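Putative ring-cleaving dioxygenase MhqO (Bacillus subtilis subsp. subtilis, PDB 3OAJ) is a putative iron(II)-dependent extradiol dioxygenase that may cleave aromatic rings and so contribute to the breakdown of aromatic compounds. Local coordinates at residues 30-35 with 149-154; 96-101 with 142-147; 172-177 with 239-244; 231-236 with 244-249. One frame throughout, in Å; residues are numbered along the deposited sequence. Where two conformers were deposited one is given.

Contact 1. Residues 30-35 with 149-154; sequences LGLRLV and VAIKGF
The carbonyl oxygen of Leu30 reaches across to Ile151 through one water, which donates a hydrogen bond to Leu30 O at 2.8 Å and accepts one from Ile151 N at 2.9 Å. No direct hydrogen bond joins the two segments, so the water carries the polar link between two buried backbones. The same oxygen also has a methyl beside it, with Ile151 CD1 lying 3.8 Å from Leu30 O. The rest is apolar. Ile151 points toward 30-35 and offers two branches to two leucines. Its CG1 lies opposite the carbonyl carbon (chi1 -67°) and an extended second torsion carries CD1 to Leu30, where Ile151 CD1 sits 4.0 Å from Leu30 CB and touches CD2 as well. The branching CB and the CG2 methyl instead face Leu32, whose CD2 comes within 4.1 Å of Ile151 CB. Ile151 thus packs on the residues before and after Gly31, which takes positive phi in the turn between helix 19-29 and strand 33-39. Trp95 of helix 92-101 packs on both Leu30 and Ile151, and Tyr85 and Val87 of strand 79-87 also touch Ile151, while Phe51 of strand 47-52 lies against Leu32. The contact therefore joins the loops leading into strands 33-39 and 153-160, which belong to different sheets, beside helix 92-101.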
loop_
_atom_site.group_PDB
_atom_site.type_symbol
_atom_site.label_atom_id
_atom_site.label_comp_id
_atom_site.label_asym_id
_atom_site.label_seq_id
_atom_site.Cartn_x
_atom_site.Cartn_y
_atom_site.Cartn_z
ATOM N N LEU A 30 6.520 8.861 -9.634
ATOM C CA LEU A 30 5.232 8.195 -9.809
ATOM C C LEU A 30 4.048 9.157 -9.810
ATOM O O LEU A 30 2.937 8.759 -10.171
ATOM C CB LEU A 30 5.024 7.061 -8.790
ATOM C CG LEU A 30 6.038 5.911 -8.876
ATOM C CD1 LEU A 30 5.605 4.793 -7.966
ATOM C CD2 LEU A 30 6.178 5.396 -10.297
ATOM N N GLY A 31 4.281 10.405 -9.402
ATOM C CA GLY A 31 3.250 11.429 -9.473
ATOM C C GLY A 31 2.151 11.331 -8.432
ATOM O O GLY A 31 1.135 12.012 -8.573
ATOM N N LEU A 32 2.335 10.503 -7.406
ATOM C CA LEU A 32 1.319 10.362 -6.354
ATOM C C LEU A 32 1.316 11.587 -5.461
ATOM O O LEU A 32 2.334 12.283 -5.322
ATOM C CB LEU A 32 1.540 9.095 -5.519
ATOM C CG LEU A 32 1.597 7.751 -6.257
ATOM C CD1 LEU A 32 1.716 6.615 -5.258
ATOM C CD2 LEU A 32 0.396 7.564 -7.174
ATOM N N ARG A 33 0.155 11.865 -4.876
ATOM C CA ARG A 33 0.002 12.991 -3.979
ATOM C C ARG A 33 0.376 12.560 -2.580
ATOM O O ARG A 33 -0.059 11.504 -2.129
ATOM C CB ARG A 33 -1.443 13.472 -4.001
ATOM C CG ARG A 33 -1.703 14.574 -2.993
ATOM C CD ARG A 33 -3.105 15.130 -3.042
ATOM N NE ARG A 33 -3.203 16.274 -2.136
ATOM C CZ ARG A 33 -4.302 17.001 -1.951
ATOM N NH1 ARG A 33 -5.425 16.704 -2.604
ATOM N NH2 ARG A 33 -4.271 18.038 -1.110
ATOM N N LEU A 34 1.174 13.381 -1.902
ATOM C CA LEU A 34 1.396 13.217 -0.480
ATOM C C LEU A 34 0.155 13.758 0.207
ATOM O O LEU A 34 -0.034 14.971 0.274
ATOM C CB LEU A 34 2.652 13.975 -0.016
ATOM C CG LEU A 34 2.950 13.885 1.491
ATOM C CD1 LEU A 34 3.189 12.454 1.924
ATOM C CD2 LEU A 34 4.126 14.768 1.891
ATOM N N VAL A 35 -0.708 12.846 0.660
ATOM C CA VAL A 35 -1.994 13.232 1.238
ATOM C C VAL A 35 -1.940 13.434 2.744
ATOM O O VAL A 35 -2.835 14.044 3.311
ATOM C CB VAL A 35 -3.153 12.257 0.859
ATOM C CG1 VAL A 35 -3.390 12.286 -0.641
ATOM C CG2 VAL A 35 -2.885 10.839 1.357
ATOM N N VAL A 149 -2.691 9.270 -18.057
ATOM C CA VAL A 149 -1.621 8.303 -17.756
ATOM C C VAL A 149 -1.403 8.026 -16.263
ATOM O O VAL A 149 -0.708 7.076 -15.919
ATOM C CB VAL A 149 -0.239 8.717 -18.392
ATOM C CG1 VAL A 149 -0.311 8.739 -19.909
ATOM C CG2 VAL A 149 0.257 10.061 -17.860
ATOM N N ALA A 150 -1.998 8.828 -15.376
ATOM C CA ALA A 150 -1.674 8.754 -13.946
ATOM C C ALA A 150 -2.056 7.416 -13.340
ATOM O O ALA A 150 -3.039 6.775 -13.757
ATOM C CB ALA A 150 -2.355 9.880 -13.202
ATOM N N ILE A 151 -1.267 6.992 -12.352
ATOM C CA ILE A 151 -1.577 5.802 -11.564
ATOM C C ILE A 151 -2.908 6.001 -10.847
ATOM O O ILE A 151 -3.085 6.950 -10.081
ATOM C CB ILE A 151 -0.428 5.490 -10.571
ATOM C CG1 ILE A 151 0.811 5.075 -11.370
ATOM C CG2 ILE A 151 -0.849 4.430 -9.552
ATOM C CD1 ILE A 151 2.091 5.079 -10.554
ATOM N N LYS A 152 -3.845 5.096 -11.111
ATOM C CA LYS A 152 -5.205 5.189 -10.566
ATOM C C LYS A 152 -5.340 4.627 -9.145
ATOM O O LYS A 152 -6.317 4.877 -8.446
ATOM C CB LYS A 152 -6.178 4.487 -11.509
ATOM C CG LYS A 152 -6.109 5.065 -12.923
ATOM C CD LYS A 152 -7.288 4.661 -13.797
ATOM C CE LYS A 152 -7.190 3.206 -14.235
ATOM N NZ LYS A 152 -8.380 2.810 -15.047
ATOM N N GLY A 153 -4.349 3.863 -8.720
ATOM C CA GLY A 153 -4.358 3.241 -7.390
ATOM C C GLY A 153 -3.607 1.931 -7.504
ATOM O O GLY A 153 -2.874 1.719 -8.474
ATOM N N PHE A 154 -3.768 1.045 -6.518
ATOM C CA PHE A 154 -3.212 -0.297 -6.641
ATOM C C PHE A 154 -4.015 -1.096 -7.640
ATOM O O PHE A 154 -5.238 -1.017 -7.654
ATOM C CB PHE A 154 -3.255 -1.058 -5.311
ATOM C CG PHE A 154 -2.478 -0.406 -4.213
ATOM C CD1 PHE A 154 -1.131 -0.110 -4.381
ATOM C CD2 PHE A 154 -3.107 -0.059 -3.020
ATOM C CE1 PHE A 154 -0.417 0.498 -3.361
ATOM C CE2 PHE A 154 -2.406 0.557 -1.998
ATOM C CZ PHE A 154 -1.054 0.829 -2.162
HETATM O O HOH W 1 0.322 8.976 -11.021
#

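Contact 2. Residues 96-101 with 142-147; sequences EKRLEK and FGEVTP
Arg98 and Val145 meet with the guanidinium laid against a methyl group. From CB, which points toward the 142-147 turn, the arginine runs out extended: CG stands trans to the backbone nitrogen (chi1 -179°) and the chain stays straight to NE. There Val145 CG2 lies 3.8 Å from Arg98 NE and 3.7 Å above the guanidinium plane, displaced toward its rim. NE itself donates to Val29 O, and NH2 to Gly28 O, so the end of helix 19-29 fixes the rotation of the group. Arg98 NH1 passes Glu144 CB at 3.8 Å and gives a hydrogen bond of 2.9 Å to a water that in turn donates to Glu144 OE1. A second water accepts from NH2 and from Glu144 N; both waters lie at the edge of the guanidinium, in its plane. One helical turn on, exposed Lys101 forms a salt bridge from NZ to Glu144 OE2 at 3.1 Å. The type II' turn from Phe142 to Val145, with Gly143 at positive phi, presents Glu144 to both basic residues. Direct pairing with lysine and water-mediated pairing with arginine would together be expected to favour the charged carboxylate.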
loop_
_atom_site.group_PDB
_atom_site.type_symbol
_atom_site.label_atom_id
_atom_site.label_comp_id
_atom_site.label_asym_id
_atom_site.label_seq_id
_atom_site.Cartn_x
_atom_site.Cartn_y
_atom_site.Cartn_z
ATOM N N GLU A 96 7.148 3.502 -19.214
ATOM C CA GLU A 96 8.426 2.937 -19.622
ATOM C C GLU A 96 9.412 4.045 -19.980
ATOM O O GLU A 96 10.553 4.037 -19.492
ATOM C CB GLU A 96 8.241 1.945 -20.768
ATOM C CG GLU A 96 7.581 0.656 -20.303
ATOM C CD GLU A 96 7.132 -0.268 -21.416
ATOM O OE1 GLU A 96 6.922 0.184 -22.559
ATOM O OE2 GLU A 96 6.942 -1.460 -21.119
ATOM N N LYS A 97 8.971 5.003 -20.802
ATOM C CA LYS A 97 9.859 6.114 -21.208
ATOM C C LYS A 97 10.222 6.998 -20.001
ATOM O O LYS A 97 11.355 7.485 -19.891
ATOM C CB LYS A 97 9.270 6.955 -22.355
ATOM C CG LYS A 97 9.065 6.212 -23.666
ATOM C CD LYS A 97 10.331 5.680 -24.278
ATOM C CE LYS A 97 10.039 5.151 -25.684
ATOM N NZ LYS A 97 11.281 5.000 -26.469
ATOM N N ARG A 98 9.273 7.184 -19.089
ATOM C CA ARG A 98 9.520 7.968 -17.885
ATOM C C ARG A 98 10.535 7.283 -16.969
ATOM O O ARG A 98 11.459 7.934 -16.471
ATOM C CB ARG A 98 8.211 8.270 -17.163
ATOM C CG ARG A 98 8.368 9.113 -15.900
ATOM C CD ARG A 98 6.992 9.575 -15.378
ATOM N NE ARG A 98 7.124 10.524 -14.279
ATOM C CZ ARG A 98 7.345 11.826 -14.429
ATOM N NH1 ARG A 98 7.460 12.355 -15.654
ATOM N NH2 ARG A 98 7.451 12.598 -13.349
ATOM N N LEU A 99 10.374 5.980 -16.731
ATOM C CA LEU A 99 11.389 5.244 -15.954
ATOM C C LEU A 99 12.787 5.327 -16.569
ATOM O O LEU A 99 13.789 5.480 -15.844
ATOM C CB LEU A 99 10.967 3.790 -15.729
ATOM C CG LEU A 99 9.749 3.570 -14.825
ATOM C CD1 LEU A 99 9.371 2.109 -14.838
ATOM C CD2 LEU A 99 9.951 4.084 -13.380
ATOM N N GLU A 100 12.853 5.193 -17.879
ATOM C CA GLU A 100 14.115 5.384 -18.603
ATOM C C GLU A 100 14.748 6.756 -18.390
ATOM O O GLU A 100 15.915 6.816 -18.155
ATOM C CB GLU A 100 13.956 5.065 -20.101
ATOM C CG GLU A 100 15.176 5.301 -20.882
ATOM C CD GLU A 100 15.010 5.173 -22.383
ATOM O OE1 GLU A 100 14.407 6.059 -23.039
ATOM O OE2 GLU A 100 15.616 4.216 -22.888
ATOM N N LYS A 101 13.936 7.794 -18.479
ATOM C CA LYS A 101 14.366 9.185 -18.271
ATOM C C LYS A 101 14.981 9.351 -16.878
ATOM O O LYS A 101 15.954 10.102 -16.701
ATOM C CB LYS A 101 13.151 10.116 -18.449
ATOM C CG LYS A 101 13.350 11.606 -18.188
ATOM C CD LYS A 101 11.982 12.287 -18.207
ATOM C CE LYS A 101 12.024 13.732 -17.730
ATOM N NZ LYS A 101 10.701 14.375 -18.024
ATOM N N PHE A 142 0.980 16.269 -11.718
ATOM C CA PHE A 142 2.255 16.569 -11.074
ATOM C C PHE A 142 3.362 16.310 -12.072
ATOM O O PHE A 142 3.552 15.178 -12.523
ATOM C CB PHE A 142 2.440 15.719 -9.812
ATOM C CG PHE A 142 3.509 16.228 -8.874
ATOM C CD1 PHE A 142 3.268 17.318 -8.042
ATOM C CD2 PHE A 142 4.743 15.589 -8.798
ATOM C CE1 PHE A 142 4.249 17.780 -7.162
ATOM C CE2 PHE A 142 5.738 16.048 -7.922
ATOM C CZ PHE A 142 5.484 17.143 -7.102
ATOM N N GLY A 143 4.081 17.369 -12.430
ATOM C CA GLY A 143 5.059 17.287 -13.509
ATOM C C GLY A 143 4.368 16.938 -14.817
ATOM O O GLY A 143 3.355 17.547 -15.177
ATOM N N GLU A 144 4.909 15.948 -15.520
ATOM C CA GLU A 144 4.338 15.484 -16.785
ATOM C C GLU A 144 3.213 14.461 -16.584
ATOM O O GLU A 144 2.599 14.011 -17.550
ATOM C CB GLU A 144 5.432 14.881 -17.682
ATOM C CG GLU A 144 6.383 15.910 -18.310
ATOM C CD GLU A 144 7.441 15.283 -19.216
ATOM O OE1 GLU A 144 7.260 14.127 -19.671
ATOM O OE2 GLU A 144 8.457 15.962 -19.489
ATOM N N VAL A 145 2.928 14.101 -15.336
ATOM C CA VAL A 145 1.912 13.065 -15.079
ATOM C C VAL A 145 0.519 13.702 -15.124
ATOM O O VAL A 145 0.197 14.568 -14.307
ATOM C CB VAL A 145 2.153 12.310 -13.740
ATOM C CG1 VAL A 145 1.160 11.146 -13.574
ATOM C CG2 VAL A 145 3.578 11.774 -13.677
ATOM N N THR A 146 -0.290 13.260 -16.084
ATOM C CA THR A 146 -1.609 13.819 -16.367
ATOM C C THR A 146 -2.668 12.706 -16.258
ATOM O O THR A 146 -2.330 11.533 -16.265
ATOM C CB THR A 146 -1.636 14.452 -17.776
ATOM O OG1 THR A 146 -1.115 13.513 -18.707
ATOM C CG2 THR A 146 -0.760 15.698 -17.847
ATOM N N PRO A 147 -3.962 13.068 -16.157
ATOM C CA PRO A 147 -4.980 12.053 -15.842
ATOM C C PRO A 147 -5.073 10.897 -16.839
ATOM O O PRO A 147 -5.508 9.798 -16.469
ATOM C CB PRO A 147 -6.284 12.866 -15.796
ATOM C CG PRO A 147 -5.839 14.239 -15.434
ATOM C CD PRO A 147 -4.522 14.432 -16.134
HETATM O O HOH W 2 7.484 11.565 -18.397
HETATM O O HOH W 3 7.675 15.403 -14.257
HETATM O O HOH W 4 9.646 13.229 -21.016
#

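Contact 3. Residues 172-177 with 239-244; sequences ENIMGL and HGYGVT
Helix 164-174, in the second VOC (vicinal oxygen chelate) range of the chain, ends beside the loop that leaves helix 226-238, and Ile174, near the C-terminal end of helix 164-174, makes the contact. Its side chain points at the loop, and the touching is done by one methyl. CG1 stands opposite the carbonyl carbon (chi1 -70°), and the extended second torsion sends CD1 outward to two partners. The first is His239, whose CB lies 4.0 Å from Ile174 CD1; it is thus the aliphatic root of the histidine that is met. The second is Tyr241: Ile174 CD1 comes 4.1 Å from Tyr241 CE1, near the ring plane and therefore at the edge of the ring. No hydrogen bond joins the segments. The imidazole is engaged with the helix it follows instead, His239 ND1 bonding to Tyr235 O and its ring stacking on that of Tyr235. Tyr241 stacks on His260 and meets Phe257 edge-to-face. Ile236 and Leu170 pack on Tyr241 too, tying it to both helices. This is plain packing away from the metal site, the end of helix 164-174 against the loop after helix 226-238; both lie in the second VOC range, whose strands belong to two different sheets of the vicinal oxygen chelate fold.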
loop_
_atom_site.group_PDB
_atom_site.type_symbol
_atom_site.label_atom_id
_atom_site.label_comp_id
_atom_site.label_asym_id
_atom_site.label_seq_id
_atom_site.Cartn_x
_atom_site.Cartn_y
_atom_site.Cartn_z
ATOM N N GLU A 172 -10.129 -16.750 -0.109
ATOM C CA GLU A 172 -11.327 -17.172 -0.842
ATOM C C GLU A 172 -12.517 -17.398 0.086
ATOM O O GLU A 172 -13.611 -16.877 -0.145
ATOM C CB GLU A 172 -11.050 -18.444 -1.642
ATOM C CG GLU A 172 -12.201 -18.804 -2.583
ATOM C CD GLU A 172 -11.895 -19.987 -3.478
ATOM O OE1 GLU A 172 -10.721 -20.413 -3.542
ATOM O OE2 GLU A 172 -12.834 -20.484 -4.139
ATOM N N ASN A 173 -12.293 -18.162 1.144
ATOM C CA ASN A 173 -13.400 -18.732 1.907
ATOM C C ASN A 173 -13.783 -17.954 3.157
ATOM O O ASN A 173 -14.897 -18.093 3.648
ATOM C CB ASN A 173 -13.130 -20.213 2.188
ATOM C CG ASN A 173 -12.844 -20.984 0.912
ATOM O OD1 ASN A 173 -13.579 -20.854 -0.078
ATOM N ND2 ASN A 173 -11.773 -21.768 0.914
ATOM N N ILE A 174 -12.869 -17.117 3.648
ATOM C CA ILE A 174 -13.159 -16.233 4.775
ATOM C C ILE A 174 -13.337 -14.795 4.315
ATOM O O ILE A 174 -14.246 -14.094 4.759
ATOM C CB ILE A 174 -12.070 -16.323 5.873
ATOM C CG1 ILE A 174 -12.158 -17.687 6.564
ATOM C CG2 ILE A 174 -12.194 -15.159 6.883
ATOM C CD1 ILE A 174 -11.424 -17.770 7.872
ATOM N N MET A 175 -12.452 -14.343 3.429
ATOM C CA MET A 175 -12.453 -12.946 3.037
ATOM C C MET A 175 -13.286 -12.652 1.799
ATOM O O MET A 175 -13.438 -11.493 1.419
ATOM C CB MET A 175 -11.022 -12.433 2.885
ATOM C CG MET A 175 -10.318 -12.327 4.220
ATOM S SD MET A 175 -8.565 -11.956 4.056
ATOM C CE MET A 175 -8.594 -10.276 3.419
ATOM N N GLY A 176 -13.808 -13.704 1.167
ATOM C CA GLY A 176 -14.771 -13.534 0.081
ATOM C C GLY A 176 -14.233 -13.124 -1.279
ATOM O O GLY A 176 -15.006 -12.709 -2.151
ATOM N N LEU A 177 -12.928 -13.245 -1.489
ATOM C CA LEU A 177 -12.378 -13.001 -2.825
ATOM C C LEU A 177 -12.726 -14.163 -3.756
ATOM O O LEU A 177 -12.823 -15.312 -3.332
ATOM C CB LEU A 177 -10.859 -12.762 -2.799
ATOM C CG LEU A 177 -10.378 -11.418 -2.241
ATOM C CD1 LEU A 177 -10.355 -11.370 -0.722
ATOM C CD2 LEU A 177 -8.996 -11.078 -2.785
ATOM N N HIS A 239 -12.544 -17.445 13.985
ATOM C CA HIS A 239 -12.170 -18.359 12.905
ATOM C C HIS A 239 -10.679 -18.642 12.793
ATOM O O HIS A 239 -10.156 -18.924 11.712
ATOM C CB HIS A 239 -12.796 -17.916 11.597
ATOM C CG HIS A 239 -14.276 -18.090 11.592
ATOM N ND1 HIS A 239 -15.121 -17.243 12.273
ATOM C CD2 HIS A 239 -15.057 -19.055 11.054
ATOM C CE1 HIS A 239 -16.364 -17.662 12.134
ATOM N NE2 HIS A 239 -16.355 -18.748 11.382
ATOM N N GLY A 240 -10.006 -18.590 13.937
ATOM C CA GLY A 240 -8.684 -19.194 14.039
ATOM C C GLY A 240 -7.492 -18.258 14.039
ATOM O O GLY A 240 -6.349 -18.714 13.907
ATOM N N TYR A 241 -7.746 -16.962 14.209
ATOM C CA TYR A 241 -6.674 -15.962 14.233
ATOM C C TYR A 241 -6.731 -15.124 15.503
ATOM O O TYR A 241 -7.804 -14.911 16.070
ATOM C CB TYR A 241 -6.797 -15.032 13.027
ATOM C CG TYR A 241 -6.758 -15.746 11.697
ATOM C CD1 TYR A 241 -7.932 -16.220 11.103
ATOM C CD2 TYR A 241 -5.546 -15.982 11.053
ATOM C CE1 TYR A 241 -7.908 -16.881 9.880
ATOM C CE2 TYR A 241 -5.503 -16.642 9.831
ATOM C CZ TYR A 241 -6.681 -17.087 9.251
ATOM O OH TYR A 241 -6.597 -17.740 8.054
ATOM N N GLY A 242 -5.567 -14.656 15.956
ATOM C CA GLY A 242 -5.518 -13.566 16.926
ATOM C C GLY A 242 -5.748 -12.228 16.234
ATOM O O GLY A 242 -5.152 -11.962 15.189
ATOM N N VAL A 243 -6.572 -11.369 16.838
ATOM C CA VAL A 243 -6.877 -10.040 16.275
ATOM C C VAL A 243 -6.738 -8.973 17.360
ATOM O O VAL A 243 -7.158 -9.180 18.510
ATOM C CB VAL A 243 -8.301 -9.960 15.594
ATOM C CG1 VAL A 243 -9.412 -10.182 16.576
ATOM C CG2 VAL A 243 -8.501 -8.657 14.820
ATOM N N THR A 244 -6.146 -7.840 16.988
ATOM C CA THR A 244 -5.975 -6.747 17.932
ATOM C C THR A 244 -7.293 -6.053 18.253
ATOM O O THR A 244 -8.271 -6.192 17.503
ATOM C CB THR A 244 -5.025 -5.666 17.394
ATOM O OG1 THR A 244 -5.632 -5.007 16.273
ATOM C CG2 THR A 244 -3.676 -6.233 17.010
#

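Contact 4. Residues 231-236 with 244-249; sequences DWQRYI and TPVRDR
Gln233 reaches from helix 226-238 to Thr244, in the connection from this helix to strand 247-248 of the VOC fold. The polar link is a single hydrogen bond, Gln233 NE2 to Thr244 O at 3.1 Å, with an N-H...O angle of 146°. The donor lies in the carbonyl plane, on a lone pair of the oxygen, but the oxygen sits 20° out of the amide plane of Gln233. With CG opposite the backbone nitrogen (chi1 -175°) and the chain extended, the amide spans the gap to the loop. Van der Waals contacts flank this bond: Gln233 NE2 lies 3.6 Å from Pro245 CA. Val246 in addition rests on Gln229 and Leu230 of the same helix. Within the loop, Thr244 OG1 donates to Pro245 O at 2.9 Å and also accepts from Tyr256 N of strand 253-258. Across the contact, Val246 CG2 stands 3.9 Å from Gln233 NE2.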
loop_
_atom_site.group_PDB
_atom_site.type_symbol
_atom_site.label_atom_id
_atom_site.label_comp_id
_atom_site.label_asym_id
_atom_site.label_seq_id
_atom_site.Cartn_x
_atom_site.Cartn_y
_atom_site.Cartn_z
ATOM N N ASP A 231 -17.587 -6.256 12.994
ATOM C CA ASP A 231 -18.044 -7.572 12.545
ATOM C C ASP A 231 -16.831 -8.404 12.109
ATOM O O ASP A 231 -16.734 -9.586 12.437
ATOM C CB ASP A 231 -19.041 -7.439 11.379
ATOM C CG ASP A 231 -20.388 -6.824 11.792
ATOM O OD1 ASP A 231 -20.679 -6.719 12.999
ATOM O OD2 ASP A 231 -21.170 -6.452 10.885
ATOM N N TRP A 232 -15.906 -7.782 11.368
ATOM C CA TRP A 232 -14.674 -8.463 10.967
ATOM C C TRP A 232 -13.894 -8.923 12.187
ATOM O O TRP A 232 -13.387 -10.031 12.208
ATOM C CB TRP A 232 -13.779 -7.530 10.163
ATOM C CG TRP A 232 -14.010 -7.478 8.686
ATOM C CD1 TRP A 232 -14.652 -6.495 7.991
ATOM C CD2 TRP A 232 -13.568 -8.431 7.718
ATOM N NE1 TRP A 232 -14.629 -6.776 6.647
ATOM C CE2 TRP A 232 -13.976 -7.962 6.452
ATOM C CE3 TRP A 232 -12.848 -9.631 7.801
ATOM C CZ2 TRP A 232 -13.694 -8.653 5.266
ATOM C CZ3 TRP A 232 -12.576 -10.332 6.616
ATOM C CH2 TRP A 232 -12.998 -9.832 5.370
ATOM N N GLN A 233 -13.777 -8.074 13.208
ATOM C CA GLN A 233 -12.995 -8.463 14.388
ATOM C C GLN A 233 -13.556 -9.726 15.050
ATOM O O GLN A 233 -12.787 -10.648 15.434
ATOM C CB GLN A 233 -12.950 -7.332 15.414
ATOM C CG GLN A 233 -12.070 -7.593 16.621
ATOM C CD GLN A 233 -12.277 -6.514 17.659
ATOM O OE1 GLN A 233 -13.354 -6.402 18.246
ATOM N NE2 GLN A 233 -11.264 -5.688 17.862
ATOM N N ARG A 234 -14.880 -9.741 15.216
ATOM C CA ARG A 234 -15.570 -10.871 15.820
ATOM C C ARG A 234 -15.395 -12.140 14.979
ATOM O O ARG A 234 -15.092 -13.211 15.515
ATOM C CB ARG A 234 -17.057 -10.560 16.038
ATOM C CG ARG A 234 -17.298 -9.387 17.022
ATOM C CD ARG A 234 -18.762 -9.226 17.469
ATOM N NE ARG A 234 -19.716 -9.305 16.366
ATOM C CZ ARG A 234 -20.179 -8.273 15.669
ATOM N NH1 ARG A 234 -19.798 -7.022 15.951
ATOM N NH2 ARG A 234 -21.042 -8.499 14.682
ATOM N N TYR A 235 -15.543 -11.991 13.665
ATOM C CA TYR A 235 -15.448 -13.138 12.764
ATOM C C TYR A 235 -14.024 -13.708 12.691
ATOM O O TYR A 235 -13.833 -14.913 12.817
ATOM C CB TYR A 235 -15.958 -12.808 11.348
ATOM C CG TYR A 235 -16.146 -14.081 10.537
ATOM C CD1 TYR A 235 -17.379 -14.732 10.503
ATOM C CD2 TYR A 235 -15.064 -14.683 9.882
ATOM C CE1 TYR A 235 -17.547 -15.921 9.792
ATOM C CE2 TYR A 235 -15.220 -15.867 9.180
ATOM C CZ TYR A 235 -16.456 -16.480 9.139
ATOM O OH TYR A 235 -16.594 -17.665 8.443
ATOM N N ILE A 236 -13.038 -12.845 12.457
ATOM C CA ILE A 236 -11.655 -13.291 12.356
ATOM C C ILE A 236 -11.195 -14.002 13.634
ATOM O O ILE A 236 -10.564 -15.061 13.561
ATOM C CB ILE A 236 -10.717 -12.119 11.991
ATOM C CG1 ILE A 236 -11.065 -11.594 10.588
ATOM C CG2 ILE A 236 -9.243 -12.532 12.084
ATOM C CD1 ILE A 236 -11.025 -12.664 9.456
ATOM N N THR A 244 -6.146 -7.840 16.988
ATOM C CA THR A 244 -5.975 -6.747 17.932
ATOM C C THR A 244 -7.293 -6.053 18.253
ATOM O O THR A 244 -8.271 -6.192 17.503
ATOM C CB THR A 244 -5.025 -5.666 17.394
ATOM O OG1 THR A 244 -5.632 -5.007 16.273
ATOM C CG2 THR A 244 -3.676 -6.233 17.010
ATOM N N PRO A 245 -7.306 -5.258 19.348
ATOM C CA PRO A 245 -8.383 -4.300 19.512
ATOM C C PRO A 245 -8.391 -3.283 18.374
ATOM O O PRO A 245 -7.398 -3.152 17.630
ATOM C CB PRO A 245 -8.046 -3.617 20.849
ATOM C CG PRO A 245 -7.119 -4.550 21.538
ATOM C CD PRO A 245 -6.327 -5.177 20.450
ATOM N N VAL A 246 -9.516 -2.593 18.227
ATOM C CA VAL A 246 -9.600 -1.481 17.293
ATOM C C VAL A 246 -8.702 -0.360 17.792
ATOM O O VAL A 246 -8.776 0.032 18.968
ATOM C CB VAL A 246 -11.038 -0.928 17.174
ATOM C CG1 VAL A 246 -11.072 0.294 16.256
ATOM C CG2 VAL A 246 -12.003 -2.009 16.688
ATOM N N ARG A 247 -7.858 0.141 16.894
ATOM C CA ARG A 247 -6.991 1.277 17.141
ATOM C C ARG A 247 -7.384 2.430 16.242
ATOM O O ARG A 247 -7.491 2.269 15.027
ATOM C CB ARG A 247 -5.532 0.869 16.913
ATOM C CG ARG A 247 -5.052 -0.112 17.985
ATOM C CD ARG A 247 -3.752 -0.803 17.643
ATOM N NE ARG A 247 -3.462 -1.802 18.672
ATOM C CZ ARG A 247 -2.595 -2.801 18.540
ATOM N NH1 ARG A 247 -1.906 -2.951 17.417
ATOM N NH2 ARG A 247 -2.426 -3.652 19.537
ATOM N N ASP A 248 -7.599 3.594 16.848
ATOM C CA ASP A 248 -7.926 4.817 16.109
ATOM C C ASP A 248 -6.656 5.427 15.490
ATOM O O ASP A 248 -5.775 5.917 16.213
ATOM C CB ASP A 248 -8.611 5.787 17.084
ATOM C CG ASP A 248 -8.963 7.126 16.457
ATOM O OD1 ASP A 248 -8.631 7.384 15.279
ATOM O OD2 ASP A 248 -9.588 7.938 17.176
ATOM N N ARG A 249 -6.541 5.365 14.162
ATOM C CA ARG A 249 -5.381 5.935 13.451
ATOM C C ARG A 249 -5.677 7.292 12.832
ATOM O O ARG A 249 -4.940 7.758 11.951
ATOM C CB ARG A 249 -4.854 4.964 12.382
ATOM C CG ARG A 249 -4.557 3.541 12.882
ATOM C CD ARG A 249 -3.550 3.537 14.021
ATOM N NE ARG A 249 -2.790 2.293 14.106
ATOM C CZ ARG A 249 -1.969 1.968 15.108
ATOM N NH1 ARG A 249 -1.815 2.776 16.154
ATOM N NH2 ARG A 249 -1.311 0.813 15.080
#

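Contact 1 is buried nearest the centre of the chain, contacts 2 and 3 are partly buried, and contact 4 lies at the surface. Contacts 1 and 2 adjoin, Val145 packing against Ala150 and Gly31; helix 92-101 forms one side of contact 2 and packs on contact 1 through Trp95. On the opposite side of the chain's centre, contacts 3 and 4 share Thr244; helix 226-238 carries one side of contact 4 and leads into the loop of contact 3, and Ile236 touches Ile174. Chemistry varies with place: apolar branches and one bridging water in contact 1, charges and several waters in contact 2, a lone methyl against two side chains in contact 3, and an amide-to-carbonyl bond in contact 4.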